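Local atomic coordinates of zinc transport protein ZntB (Vibrio parahaemolyticus RIMD 2210633, PDB entry 3CK6), a protein that probably carries zinc ions across the inner membrane together with protons, as a homopentameric member of the CorA metal ion transporter family. Residues R188-Q191 with Y192-D196; N218-R221 with I222-I226; L137-Q140 with I141-L145; N146-I149 with D150-L153. The protein carries 1 engineered substitution. All blocks are in the same frame, centred on the assembly; numbering follows the deposited sequence.

Contact 1: residues R188-Q191 with Y192-D196; sequences RPQQ and YAIRD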
ATOM      1  N   ARG E 188      15.617  -3.298  -2.790  1.00 32.03           N
ATOM      2  CA  ARG E 188      14.433  -3.024  -1.972  1.00 32.56           C
ATOM      3  C   ARG E 188      14.575  -3.585  -0.523  1.00 31.68           C
ATOM      4  O   ARG E 188      14.504  -2.814   0.446  1.00 31.50           O
ATOM      5  CB  ARG E 188      13.171  -3.523  -2.694  1.00 33.42           C
ATOM      6  CG  ARG E 188      11.855  -3.037  -2.102  1.00 39.15           C
ATOM      7  CD  ARG E 188      10.785  -2.926  -3.202  1.00 47.33           C
ATOM      8  NE  ARG E 188      10.091  -1.631  -3.148  1.00 52.05           N
ATOM      9  CZ  ARG E 188      10.450  -0.543  -3.833  1.00 55.29           C
ATOM     10  NH1 ARG E 188       9.752   0.582  -3.690  1.00 56.70           N
ATOM     11  NH2 ARG E 188      11.501  -0.564  -4.658  1.00 55.59           N
ATOM     12  N   PRO E 189      14.820  -4.915  -0.359  1.00 30.31           N
ATOM     13  CA  PRO E 189      15.113  -5.446   0.996  1.00 29.69           C
ATOM     14  C   PRO E 189      16.280  -4.777   1.735  1.00 28.76           C
ATOM     15  O   PRO E 189      16.230  -4.664   2.970  1.00 29.07           O
ATOM     16  CB  PRO E 189      15.492  -6.910   0.728  1.00 29.28           C
ATOM     17  CG  PRO E 189      14.889  -7.249  -0.528  1.00 30.07           C
ATOM     18  CD  PRO E 189      14.785  -5.996  -1.364  1.00 30.33           C
ATOM     19  N   GLN E 190      17.320  -4.361   1.004  1.00 28.03           N
ATOM     20  CA  GLN E 190      18.484  -3.689   1.604  1.00 27.77           C
ATOM     21  C   GLN E 190      18.067  -2.403   2.290  1.00 27.61           C
ATOM     22  O   GLN E 190      18.572  -2.064   3.364  1.00 27.80           O
ATOM     23  CB  GLN E 190      19.522  -3.363   0.529  1.00 29.02           C
ATOM     24  CG  GLN E 190      20.910  -2.921   1.049  1.00 28.40           C
ATOM     25  CD  GLN E 190      22.011  -3.820   0.488  1.00 31.04           C
ATOM     26  OE1 GLN E 190      21.817  -5.034   0.395  1.00 28.80           O
ATOM     27  NE2 GLN E 190      23.143  -3.233   0.068  1.00 29.84           N
ATOM     28  N   GLN E 191      17.165  -1.669   1.654  1.00 27.85           N
ATOM     29  CA  GLN E 191      16.612  -0.457   2.261  1.00 27.61           C
ATOM     30  C   GLN E 191      15.950  -0.768   3.605  1.00 27.74           C
ATOM     31  O   GLN E 191      16.179  -0.062   4.586  1.00 26.25           O
ATOM     32  CB  GLN E 191      15.618   0.221   1.312  1.00 28.36           C
ATOM     33  CG  GLN E 191      15.140   1.606   1.817  1.00 28.00           C
ATOM     34  CD  GLN E 191      14.060   2.198   0.924  1.00 28.90           C
ATOM     35  OE1 GLN E 191      14.173   2.199  -0.294  1.00 31.45           O
ATOM     36  NE2 GLN E 191      12.995   2.673   1.537  1.00 32.66           N
ATOM     37  N   TYR E 192      15.117  -1.807   3.636  1.00 28.22           N
ATOM     38  CA  TYR E 192      14.437  -2.195   4.856  1.00 29.54           C
ATOM     39  C   TYR E 192      15.395  -2.729   5.933  1.00 28.83           C
ATOM     40  O   TYR E 192      15.158  -2.492   7.110  1.00 29.05           O
ATOM     41  CB  TYR E 192      13.282  -3.160   4.599  1.00 31.60           C
ATOM     42  CG  TYR E 192      12.311  -2.706   3.515  1.00 36.32           C
ATOM     43  CD1 TYR E 192      11.832  -3.617   2.568  1.00 39.49           C
ATOM     44  CD2 TYR E 192      11.901  -1.365   3.411  1.00 39.55           C
ATOM     45  CE1 TYR E 192      10.954  -3.220   1.559  1.00 41.52           C
ATOM     46  CE2 TYR E 192      11.015  -0.951   2.385  1.00 41.00           C
ATOM     47  CZ  TYR E 192      10.553  -1.896   1.474  1.00 40.04           C
ATOM     48  OH  TYR E 192       9.686  -1.537   0.455  1.00 42.36           O
ATOM     49  N   ALA E 193      16.458  -3.429   5.521  1.00 27.83           N
ATOM     50  CA  ALA E 193      17.472  -3.971   6.428  1.00 27.69           C
ATOM     51  C   ALA E 193      18.197  -2.825   7.143  1.00 27.24           C
ATOM     52  O   ALA E 193      18.376  -2.852   8.368  1.00 26.75           O
ATOM     53  CB  ALA E 193      18.475  -4.859   5.669  1.00 27.70           C
ATOM     54  N   ILE E 194      18.546  -1.792   6.379  1.00 27.05           N
ATOM     55  CA  ILE E 194      19.184  -0.609   6.945  1.00 26.87           C
ATOM     56  C   ILE E 194      18.224   0.159   7.870  1.00 27.85           C
ATOM     57  O   ILE E 194      18.623   0.627   8.948  1.00 27.09           O
ATOM     58  CB  ILE E 194      19.817   0.290   5.825  1.00 26.61           C
ATOM     59  CG1 ILE E 194      20.971  -0.473   5.146  1.00 25.38           C
ATOM     60  CG2 ILE E 194      20.295   1.678   6.434  1.00 26.17           C
ATOM     61  CD1 ILE E 194      21.369   0.030   3.727  1.00 27.86           C
ATOM     62  N   ARG E 195      16.958   0.287   7.469  1.00 28.39           N
ATOM     63  CA  ARG E 195      15.958   0.895   8.351  1.00 29.17           C
ATOM     64  C   ARG E 195      15.886   0.132   9.671  1.00 29.33           C
ATOM     65  O   ARG E 195      15.929   0.740  10.747  1.00 29.00           O
ATOM     66  CB  ARG E 195      14.572   0.913   7.712  1.00 29.73           C
ATOM     67  CG  ARG E 195      13.514   1.665   8.554  1.00 32.94           C
ATOM     68  CD  ARG E 195      12.122   1.255   8.138  1.00 38.51           C
ATOM     69  NE  ARG E 195      11.932  -0.185   8.310  1.00 42.63           N
ATOM     70  CZ  ARG E 195      11.134  -0.934   7.553  1.00 44.33           C
ATOM     71  NH1 ARG E 195      10.432  -0.383   6.571  1.00 46.93           N
ATOM     72  NH2 ARG E 195      11.035  -2.236   7.777  1.00 42.36           N
ATOM     73  N   ASP E 196      15.789  -1.195   9.556  1.00 29.28           N
ATOM     74  CA  ASP E 196      15.676  -2.075  10.699  1.00 29.96           C
ATOM     75  C   ASP E 196      16.890  -1.983  11.601  1.00 29.66           C
ATOM     76  O   ASP E 196      16.744  -1.955  12.803  1.00 29.18           O
ATOM     77  CB  ASP E 196      15.442  -3.525  10.263  1.00 29.30           C
ATOM     78  CG  ASP E 196      14.048  -3.750   9.705  1.00 31.69           C
ATOM     79  OD1 ASP E 196      13.199  -2.828   9.767  1.00 32.78           O
ATOM     80  OD2 ASP E 196      13.795  -4.856   9.193  1.00 32.75           O
TER
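Tyr192 lies back along the helix against Arg188, its ring beside the aliphatic part of the arginine, with both side chains pointing the same way. The closest carbon-carbon approach between these two side chains is Arg188 CG to Tyr192 CE1, 3.8 Å, and the phenol OH stands 3.6 Å from Arg188 NE. Guanidinium and ring planes are 86° apart, almost perpendicular, so the two do not lie flat on each other. One face of the ring also covers the start of the turn: Arg188 O sits 3.5 Å from Tyr192 CD1, above the plane and toward the rim. Tyr192 CG is beside its own backbone N (chi1 -50°), and this swings the ring toward the preceding turn. The same carbonyl receives Tyr192 N in a weak bond of 3.4 Å.

These residues span more than two turns of helix 173-199, kinked where Pro189 N can offer no hydrogen to the turn before. The regular i to i+4 ladder follows at once, with Ala193 N to Pro189 O at 2.8 Å. One residue further on, Ile194 CD1 lies 4.0 Å from Gln190 CG.

Past the ring, Arg195 bends at chi3 (59°) and grips its neighbour side-on: NE and NH2 both donate to Asp196 OD1, NH2 at 3.0 Å as a salt bridge, with the oxygen close to the guanidinium plane. Further out, Gln190 OE1 accepts from Arg82 N of strand 77-83, while Arg188 NH2 makes a long, weak ion pair with Glu227. Pro189 packs on Glu224 of a neighbouring subunit.

Contact 2: residues N218-R221 with I222-I226; sequences NITR and INETI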
ATOM      1  N   ASN E 218      20.619   7.456   1.224  1.00 25.95           N
ATOM      2  CA  ASN E 218      21.267   6.979  -0.012  1.00 26.07           C
ATOM      3  C   ASN E 218      20.662   5.718  -0.627  1.00 26.32           C
ATOM      4  O   ASN E 218      20.506   5.648  -1.850  1.00 25.21           O
ATOM      5  CB  ASN E 218      22.781   6.820   0.178  1.00 26.47           C
ATOM      6  CG  ASN E 218      23.489   8.167   0.285  1.00 27.77           C
ATOM      7  OD1 ASN E 218      22.990   9.157  -0.222  1.00 29.10           O
ATOM      8  ND2 ASN E 218      24.628   8.213   0.983  1.00 29.70           N
ATOM      9  N   ILE E 219      20.359   4.712   0.193  1.00 26.34           N
ATOM     10  CA  ILE E 219      19.753   3.470  -0.349  1.00 26.53           C
ATOM     11  C   ILE E 219      18.324   3.762  -0.858  1.00 26.20           C
ATOM     12  O   ILE E 219      17.930   3.250  -1.884  1.00 25.29           O
ATOM     13  CB  ILE E 219      19.792   2.264   0.635  1.00 26.32           C
ATOM     14  CG1 ILE E 219      19.258   0.971  -0.037  1.00 29.07           C
ATOM     15  CG2 ILE E 219      19.033   2.552   1.898  1.00 27.90           C
ATOM     16  CD1 ILE E 219      20.226   0.385  -1.056  1.00 33.26           C
ATOM     17  N   THR E 220      17.597   4.637  -0.152  1.00 26.21           N
ATOM     18  CA  THR E 220      16.255   5.060  -0.578  1.00 25.91           C
ATOM     19  C   THR E 220      16.347   5.747  -1.937  1.00 26.20           C
ATOM     20  O   THR E 220      15.594   5.403  -2.849  1.00 26.79           O
ATOM     21  CB  THR E 220      15.610   5.991   0.459  1.00 25.29           C
ATOM     22  OG1 THR E 220      15.575   5.313   1.714  1.00 26.93           O
ATOM     23  CG2 THR E 220      14.174   6.391   0.056  1.00 25.17           C
ATOM     24  N   ARG E 221      17.291   6.684  -2.072  1.00 25.50           N
ATOM     25  CA  ARG E 221      17.557   7.332  -3.369  1.00 25.90           C
ATOM     26  C   ARG E 221      17.840   6.307  -4.475  1.00 25.10           C
ATOM     27  O   ARG E 221      17.293   6.415  -5.587  1.00 24.45           O
ATOM     28  CB  ARG E 221      18.701   8.346  -3.276  1.00 25.85           C
ATOM     29  CG  ARG E 221      19.166   8.874  -4.689  1.00 26.11           C
ATOM     30  CD  ARG E 221      20.328   9.904  -4.496  1.00 27.42           C
ATOM     31  NE  ARG E 221      21.461   9.301  -3.793  1.00 29.42           N
ATOM     32  CZ  ARG E 221      22.281   8.380  -4.304  1.00 31.13           C
ATOM     33  NH1 ARG E 221      23.264   7.892  -3.560  1.00 31.67           N
ATOM     34  NH2 ARG E 221      22.123   7.934  -5.548  1.00 30.06           N
ATOM     35  N   ILE E 222      18.700   5.323  -4.179  1.00 25.02           N
ATOM     36  CA  ILE E 222      18.977   4.236  -5.135  1.00 24.85           C
ATOM     37  C   ILE E 222      17.698   3.544  -5.617  1.00 25.44           C
ATOM     38  O   ILE E 222      17.486   3.411  -6.847  1.00 24.46           O
ATOM     39  CB  ILE E 222      20.049   3.241  -4.593  1.00 24.63           C
ATOM     40  CG1 ILE E 222      21.402   3.977  -4.449  1.00 24.72           C
ATOM     41  CG2 ILE E 222      20.116   1.935  -5.455  1.00 25.93           C
ATOM     42  CD1 ILE E 222      22.510   3.170  -3.762  1.00 25.86           C
ATOM     43  N   ASN E 223      16.844   3.133  -4.677  1.00 25.07           N
ATOM     44  CA  ASN E 223      15.566   2.480  -5.005  1.00 25.89           C
ATOM     45  C   ASN E 223      14.672   3.349  -5.885  1.00 25.66           C
ATOM     46  O   ASN E 223      14.101   2.857  -6.849  1.00 25.59           O
ATOM     47  CB  ASN E 223      14.807   2.041  -3.743  1.00 26.37           C
ATOM     48  CG  ASN E 223      15.232   0.674  -3.259  1.00 27.79           C
ATOM     49  OD1 ASN E 223      14.922  -0.334  -3.883  1.00 31.96           O
ATOM     50  ND2 ASN E 223      15.974   0.629  -2.157  1.00 27.09           N
ATOM     51  N   GLU E 224      14.576   4.633  -5.573  1.00 24.85           N
ATOM     52  CA  GLU E 224      13.809   5.559  -6.407  1.00 25.13           C
ATOM     53  C   GLU E 224      14.378   5.730  -7.806  1.00 25.14           C
ATOM     54  O   GLU E 224      13.627   5.865  -8.750  1.00 25.71           O
ATOM     55  CB  GLU E 224      13.646   6.915  -5.738  1.00 24.49           C
ATOM     56  CG  GLU E 224      12.875   6.787  -4.418  1.00 24.97           C
ATOM     57  CD  GLU E 224      12.877   8.042  -3.561  1.00 25.86           C
ATOM     58  OE1 GLU E 224      13.720   8.971  -3.748  1.00 27.94           O
ATOM     59  OE2 GLU E 224      12.007   8.079  -2.660  1.00 24.99           O
ATOM     60  N   THR E 225      15.703   5.746  -7.916  1.00 25.52           N
ATOM     61  CA  THR E 225      16.379   5.863  -9.203  1.00 25.33           C
ATOM     62  C   THR E 225      16.107   4.642 -10.085  1.00 25.52           C
ATOM     63  O   THR E 225      15.819   4.780 -11.285  1.00 24.85           O
ATOM     64  CB  THR E 225      17.894   6.081  -9.016  1.00 25.41           C
ATOM     65  OG1 THR E 225      18.101   7.421  -8.585  1.00 24.79           O
ATOM     66  CG2 THR E 225      18.609   5.925 -10.358  1.00 24.03           C
ATOM     67  N   ILE E 226      16.206   3.460  -9.483  1.00 25.80           N
ATOM     68  CA  ILE E 226      15.844   2.204 -10.155  1.00 27.14           C
ATOM     69  C   ILE E 226      14.420   2.258 -10.724  1.00 27.23           C
ATOM     70  O   ILE E 226      14.209   1.902 -11.879  1.00 27.53           O
ATOM     71  CB  ILE E 226      16.037   0.981  -9.218  1.00 27.11           C
ATOM     72  CG1 ILE E 226      17.532   0.735  -8.996  1.00 26.96           C
ATOM     73  CG2 ILE E 226      15.376  -0.308  -9.822  1.00 27.19           C
ATOM     74  CD1 ILE E 226      17.818  -0.387  -8.081  1.00 30.74           C
TER
HETATM   75  O   HOH W   1      20.423   8.330  -7.819  1.00 36.42           O
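Ile219 and Asn223 meet one turn apart in a local i to i+4 contact within the long helix 209-246, on a part that faces helices 134-161 and 173-199 and also a neighbouring subunit, other than the one that packs on Pro189. Ile219 O accepts twice: Asn223 N comes at 3.0 Å with a nearly straight bond (166°), and Asn223 ND2 at 3.3 Å from above the carbonyl plane, bent to 136°. ND2 also donates to Ile187 O of helix 173-199. Thr220 and Glu224 run side by side, methyl CG2 3.9 Å from OE2, and OE1 of the glutamate forms a salt bridge with Arg66 of that neighbouring subunit.

Arg221 turns at chi3 (59°), which brings NH2 back over the turn, 4.2 Å from Ile222 CG1. A water in the guanidinium plane accepts from Arg221 NH2 at 2.9 Å and is 2.6 Å from Thr225 OG1, which also bonds to Arg185 of the same neighbouring subunit. Arg221 NH1 makes a salt bridge with Asp150. The polar ends along these turns thus find their main partners beyond them, so the chemistry probably couples packing inside one subunit to the joint between subunits.

Contact 3: residues L137-Q140 with I141-L145; sequences LLNQ and IIEGL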
ATOM      1  N   LEU E 137      33.381   1.332  10.961  1.00 26.40           N
ATOM      2  CA  LEU E 137      33.595   0.259  10.000  1.00 26.74           C
ATOM      3  C   LEU E 137      32.306  -0.186   9.315  1.00 26.09           C
ATOM      4  O   LEU E 137      32.251  -0.307   8.084  1.00 26.21           O
ATOM      5  CB  LEU E 137      34.280  -0.933  10.691  1.00 26.76           C
ATOM      6  CG  LEU E 137      34.421  -2.200   9.832  1.00 27.32           C
ATOM      7  CD1 LEU E 137      35.312  -1.922   8.613  1.00 27.08           C
ATOM      8  CD2 LEU E 137      34.977  -3.323  10.662  1.00 26.00           C
ATOM      9  N   LEU E 138      31.279  -0.469  10.110  1.00 26.08           N
ATOM     10  CA  LEU E 138      30.028  -1.001   9.558  1.00 27.09           C
ATOM     11  C   LEU E 138      29.342   0.053   8.682  1.00 26.73           C
ATOM     12  O   LEU E 138      28.794  -0.257   7.631  1.00 27.75           O
ATOM     13  CB  LEU E 138      29.114  -1.442  10.696  1.00 26.55           C
ATOM     14  CG  LEU E 138      27.721  -1.943  10.316  1.00 28.01           C
ATOM     15  CD1 LEU E 138      27.829  -3.096   9.331  1.00 25.68           C
ATOM     16  CD2 LEU E 138      26.927  -2.349  11.557  1.00 28.12           C
ATOM     17  N   ASN E 139      29.394   1.308   9.132  1.00 27.07           N
ATOM     18  CA  ASN E 139      28.917   2.452   8.343  1.00 27.00           C
ATOM     19  C   ASN E 139      29.608   2.523   6.990  1.00 26.55           C
ATOM     20  O   ASN E 139      28.955   2.705   5.957  1.00 27.01           O
ATOM     21  CB  ASN E 139      29.144   3.737   9.165  1.00 25.74           C
ATOM     22  CG  ASN E 139      28.327   4.943   8.659  1.00 28.30           C
ATOM     23  OD1 ASN E 139      28.210   5.931   9.384  1.00 29.08           O
ATOM     24  ND2 ASN E 139      27.796   4.885   7.415  1.00 24.92           N
ATOM     25  N   GLN E 140      30.927   2.347   6.977  1.00 27.14           N
ATOM     26  CA  GLN E 140      31.687   2.366   5.718  1.00 27.42           C
ATOM     27  C   GLN E 140      31.369   1.182   4.809  1.00 27.21           C
ATOM     28  O   GLN E 140      31.355   1.330   3.592  1.00 27.41           O
ATOM     29  CB  GLN E 140      33.185   2.423   5.982  1.00 27.01           C
ATOM     30  CG  GLN E 140      33.671   3.779   6.508  1.00 29.01           C
ATOM     31  CD  GLN E 140      35.185   3.913   6.484  1.00 29.01           C
ATOM     32  OE1 GLN E 140      35.891   3.091   5.883  1.00 33.51           O
ATOM     33  NE2 GLN E 140      35.699   4.944   7.156  1.00 28.44           N
ATOM     34  N   ILE E 141      31.115   0.013   5.383  1.00 27.41           N
ATOM     35  CA  ILE E 141      30.686  -1.142   4.575  1.00 28.17           C
ATOM     36  C   ILE E 141      29.358  -0.836   3.860  1.00 28.24           C
ATOM     37  O   ILE E 141      29.238  -1.011   2.635  1.00 27.93           O
ATOM     38  CB  ILE E 141      30.568  -2.445   5.423  1.00 28.73           C
ATOM     39  CG1 ILE E 141      31.948  -2.860   5.968  1.00 29.67           C
ATOM     40  CG2 ILE E 141      29.934  -3.605   4.576  1.00 27.70           C
ATOM     41  CD1 ILE E 141      31.896  -3.938   7.083  1.00 28.72           C
ATOM     42  N   ILE E 142      28.376  -0.358   4.627  1.00 28.59           N
ATOM     43  CA  ILE E 142      27.055  -0.016   4.099  1.00 29.05           C
ATOM     44  C   ILE E 142      27.184   1.056   3.001  1.00 29.07           C
ATOM     45  O   ILE E 142      26.712   0.862   1.873  1.00 28.22           O
ATOM     46  CB  ILE E 142      26.072   0.390   5.253  1.00 29.23           C
ATOM     47  CG1 ILE E 142      25.751  -0.820   6.135  1.00 29.66           C
ATOM     48  CG2 ILE E 142      24.790   0.985   4.706  1.00 30.35           C
ATOM     49  CD1 ILE E 142      25.200  -0.459   7.501  1.00 29.04           C
ATOM     50  N   GLU E 143      27.853   2.172   3.308  1.00 29.10           N
ATOM     51  CA  GLU E 143      28.028   3.230   2.316  1.00 29.61           C
ATOM     52  C   GLU E 143      28.910   2.810   1.129  1.00 29.31           C
ATOM     53  O   GLU E 143      28.689   3.263  -0.001  1.00 28.50           O
ATOM     54  CB  GLU E 143      28.569   4.519   2.942  1.00 30.08           C
ATOM     55  CG  GLU E 143      27.565   5.236   3.844  1.00 33.57           C
ATOM     56  CD  GLU E 143      26.565   6.126   3.074  1.00 39.27           C
ATOM     57  OE1 GLU E 143      26.013   5.685   2.032  1.00 38.91           O
ATOM     58  OE2 GLU E 143      26.312   7.275   3.535  1.00 41.11           O
ATOM     59  N   GLY E 144      29.915   1.974   1.383  1.00 28.73           N
ATOM     60  CA  GLY E 144      30.771   1.491   0.297  1.00 28.31           C
ATOM     61  C   GLY E 144      29.955   0.703  -0.726  1.00 28.12           C
ATOM     62  O   GLY E 144      30.079   0.926  -1.926  1.00 26.91           O
ATOM     63  N   LEU E 145      29.129  -0.222  -0.227  1.00 29.16           N
ATOM     64  CA  LEU E 145      28.210  -1.019  -1.049  1.00 30.03           C
ATOM     65  C   LEU E 145      27.225  -0.140  -1.844  1.00 30.55           C
ATOM     66  O   LEU E 145      27.031  -0.373  -3.043  1.00 30.43           O
ATOM     67  CB  LEU E 145      27.477  -2.061  -0.195  1.00 30.57           C
ATOM     68  CG  LEU E 145      28.296  -3.224   0.391  1.00 30.24           C
ATOM     69  CD1 LEU E 145      27.454  -4.035   1.367  1.00 29.95           C
ATOM     70  CD2 LEU E 145      28.870  -4.110  -0.700  1.00 31.16           C
TER
HETATM   71  O   HOH W   2      26.975   7.482   6.110  1.00 28.45           O
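Asn139 and Glu143 are joined twice, through the backbone and through a water. Glu143 N donates to Asn139 O at 2.9 Å in an almost straight bond (174°). Outside the helix a water accepts from Asn139 ND2 at 3.0 Å and donates to Glu143 OE2 at 2.7 Å, closing a ring across the turn. The two side chains run alongside each other with amide and carboxylate planes only 11° apart, and Asn139 ND2 rests 3.6 Å from Glu143 CG. A bend at chi2 (-82°) turns the carboxylate away from the preceding turn, and the water spans the gap to the amide. Each group has a further partner: Arg208 NE donates to Asn139 OD1, and Glu143 OE1 accepts from Asn218 and Asn146.

The apolar pairs lie on other sides of the helix. Ile141 CD1 meets Leu137 CG at 4.1 Å, and Ile142 CD1 meets Leu138 CG at the same separation; in both, the isoleucine CG1 branch lies beside its own N and points back toward the previous turn. Gly144 N donates to Gln140 O at 2.7 Å, the next bond of the ladder. Leu137 and Ile141 pack on Ile121, whereas Leu138 and Ile142 share Tyr212. This is the pattern of a largely buried helix, its apolar sides against helix 116-126 and strand 77-83 and its polar pair facing helix 209-246, in the cytoplasmic domain of a CorA-family transporter.

Contact 4: residues N146-I149 with D150-L153; sequences NGKI and DLYL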
ATOM      1  N   ASN E 146      26.632   0.874  -1.191  1.00 30.64           N
ATOM      2  CA  ASN E 146      25.824   1.909  -1.880  1.00 31.09           C
ATOM      3  C   ASN E 146      26.581   2.588  -3.017  1.00 30.70           C
ATOM      4  O   ASN E 146      26.076   2.666  -4.144  1.00 30.09           O
ATOM      5  CB  ASN E 146      25.385   3.026  -0.905  1.00 31.93           C
ATOM      6  CG  ASN E 146      24.248   2.614   0.007  1.00 34.20           C
ATOM      7  OD1 ASN E 146      23.571   1.612  -0.255  1.00 40.47           O
ATOM      8  ND2 ASN E 146      24.008   3.410   1.085  1.00 37.93           N
ATOM      9  N   GLY E 147      27.766   3.121  -2.692  1.00 29.84           N
ATOM     10  CA  GLY E 147      28.638   3.785  -3.664  1.00 28.73           C
ATOM     11  C   GLY E 147      28.878   2.957  -4.926  1.00 28.28           C
ATOM     12  O   GLY E 147      28.787   3.467  -6.045  1.00 27.44           O
ATOM     13  N   LYS E 148      29.191   1.678  -4.757  1.00 28.15           N
ATOM     14  CA  LYS E 148      29.396   0.809  -5.934  1.00 27.97           C
ATOM     15  C   LYS E 148      28.121   0.499  -6.725  1.00 28.49           C
ATOM     16  O   LYS E 148      28.175   0.342  -7.948  1.00 27.67           O
ATOM     17  CB  LYS E 148      30.147  -0.480  -5.548  1.00 28.13           C
ATOM     18  CG  LYS E 148      31.501  -0.228  -4.854  1.00 28.50           C
ATOM     19  CD  LYS E 148      32.423   0.634  -5.703  1.00 30.78           C
ATOM     20  CE  LYS E 148      33.749   0.867  -5.007  1.00 33.15           C
ATOM     21  NZ  LYS E 148      34.717   1.622  -5.875  1.00 36.17           N
ATOM     22  N   ILE E 149      26.982   0.414  -6.034  1.00 29.68           N
ATOM     23  CA  ILE E 149      25.693   0.257  -6.725  1.00 29.94           C
ATOM     24  C   ILE E 149      25.404   1.513  -7.558  1.00 30.47           C
ATOM     25  O   ILE E 149      25.024   1.409  -8.739  1.00 30.70           O
ATOM     26  CB  ILE E 149      24.518  -0.034  -5.754  1.00 30.44           C
ATOM     27  CG1 ILE E 149      24.667  -1.432  -5.128  1.00 28.40           C
ATOM     28  CG2 ILE E 149      23.185   0.054  -6.509  1.00 30.50           C
ATOM     29  CD1 ILE E 149      23.795  -1.688  -3.891  1.00 30.72           C
ATOM     30  N   ASP E 150      25.618   2.692  -6.965  1.00 31.16           N
ATOM     31  CA  ASP E 150      25.504   3.945  -7.716  1.00 31.71           C
ATOM     32  C   ASP E 150      26.349   3.921  -8.983  1.00 31.28           C
ATOM     33  O   ASP E 150      25.860   4.288 -10.040  1.00 31.10           O
ATOM     34  CB  ASP E 150      25.911   5.158  -6.865  1.00 32.36           C
ATOM     35  CG  ASP E 150      24.741   5.757  -6.094  1.00 35.27           C
ATOM     36  OD1 ASP E 150      23.605   5.723  -6.615  1.00 37.82           O
ATOM     37  OD2 ASP E 150      24.963   6.279  -4.963  1.00 37.52           O
ATOM     38  N   LEU E 151      27.611   3.492  -8.875  1.00 31.14           N
ATOM     39  CA  LEU E 151      28.521   3.470 -10.026  1.00 31.32           C
ATOM     40  C   LEU E 151      27.980   2.571 -11.122  1.00 31.12           C
ATOM     41  O   LEU E 151      28.024   2.942 -12.297  1.00 30.81           O
ATOM     42  CB  LEU E 151      29.954   3.036  -9.647  1.00 31.28           C
ATOM     43  CG  LEU E 151      30.908   4.119  -9.118  1.00 33.33           C
ATOM     44  CD1 LEU E 151      32.061   3.518  -8.307  1.00 33.00           C
ATOM     45  CD2 LEU E 151      31.454   5.045 -10.242  1.00 32.73           C
ATOM     46  N   TYR E 152      27.462   1.402 -10.742  1.00 30.62           N
ATOM     47  CA  TYR E 152      26.841   0.507 -11.716  1.00 31.01           C
ATOM     48  C   TYR E 152      25.596   1.131 -12.354  1.00 30.83           C
ATOM     49  O   TYR E 152      25.418   1.067 -13.573  1.00 29.45           O
ATOM     50  CB  TYR E 152      26.521  -0.859 -11.102  1.00 31.56           C
ATOM     51  CG  TYR E 152      25.804  -1.805 -12.039  1.00 32.34           C
ATOM     52  CD1 TYR E 152      26.440  -2.321 -13.168  1.00 31.74           C
ATOM     53  CD2 TYR E 152      24.489  -2.192 -11.789  1.00 32.84           C
ATOM     54  CE1 TYR E 152      25.768  -3.188 -14.026  1.00 33.07           C
ATOM     55  CE2 TYR E 152      23.819  -3.065 -12.636  1.00 33.46           C
ATOM     56  CZ  TYR E 152      24.457  -3.554 -13.743  1.00 32.79           C
ATOM     57  OH  TYR E 152      23.777  -4.419 -14.578  1.00 36.07           O
ATOM     58  N   LEU E 153      24.744   1.729 -11.530  1.00 30.37           N
ATOM     59  CA  LEU E 153      23.545   2.391 -12.038  1.00 30.70           C
ATOM     60  C   LEU E 153      23.862   3.460 -13.078  1.00 30.42           C
ATOM     61  O   LEU E 153      23.092   3.641 -14.014  1.00 30.70           O
ATOM     62  CB  LEU E 153      22.675   2.958 -10.914  1.00 30.43           C
ATOM     63  CG  LEU E 153      21.839   1.905 -10.177  1.00 31.59           C
ATOM     64  CD1 LEU E 153      21.110   2.511  -8.969  1.00 29.71           C
ATOM     65  CD2 LEU E 153      20.868   1.166 -11.135  1.00 32.53           C
TER
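Ile149 and Leu153 lie side by side one turn apart, joined by Ile149 CG2 and Leu153 CD1 at 4.0 Å. The isoleucine holds CG1 beside its backbone N (chi1 -69°), and that choice leaves CG2 anti to N and directed along the helix toward the leucine. Leu153 CG in turn settles 3.5 Å from Ile149 O, the carbonyl to which Leu153 N donates at 2.8 Å.

A second pair, Lys148 and Leu151, is spaced by three residues. The lysine kinks at chi2 (-56°) and then runs extended to its amine, so CD passes 3.9 Å from Leu151 CD1 with both chains heading the same way. The leucine methyl thereby touches the lysine's aliphatic part, while NZ continues to a salt bridge with Glu120 OE2. Asp150 keeps CB 3.4 Å from Gly147 O, its carboxylate held by Arg221. The Tyr152 ring leads away from the preceding turn, though its CB still lies 3.6 Å from Ile149 O.

Backbone bonds are regular throughout, that of Asp150 N to Asn146 O being 2.9 Å long. This is ordinary i to i+3 and i to i+4 side-chain packing on an alpha-helix, within the helical part of the CorA-family cytoplasmic domain. Here helix 134-161 sets Ile149, Tyr152 and Leu153 against helix 173-199, and Asn146, Asp150 and Leu153 against helix 209-246, with Tyr152 also touching the loop residues Ile84 and Pro92.

In the fold
From the N terminus, the order is contact 3, contact 4, contact 1, contact 2. Each spans adjoining turns of one helix, so none closes a long loop, and they follow in series without nesting or crossing. Contacts 3 and 4 adjoin on helix 134-161, their centres about 13 Å apart. Contact 1, on the next helix, 173-199, touches contact 3 where Ile194 CD1 meets Ile142 CG2 at 3.7 Å, and contact 4 where Gln190 NE2 lies 4.3 Å from Ile149 CD1. Contact 2, on helix 209-246, touches all three; Ile222 CD1 packs 3.6 Å from Asn146 O of contact 4, and Asn223 ND2 lies 3.0 Å from Gln191 OE1 of contact 1. The three helices are thereby tied together.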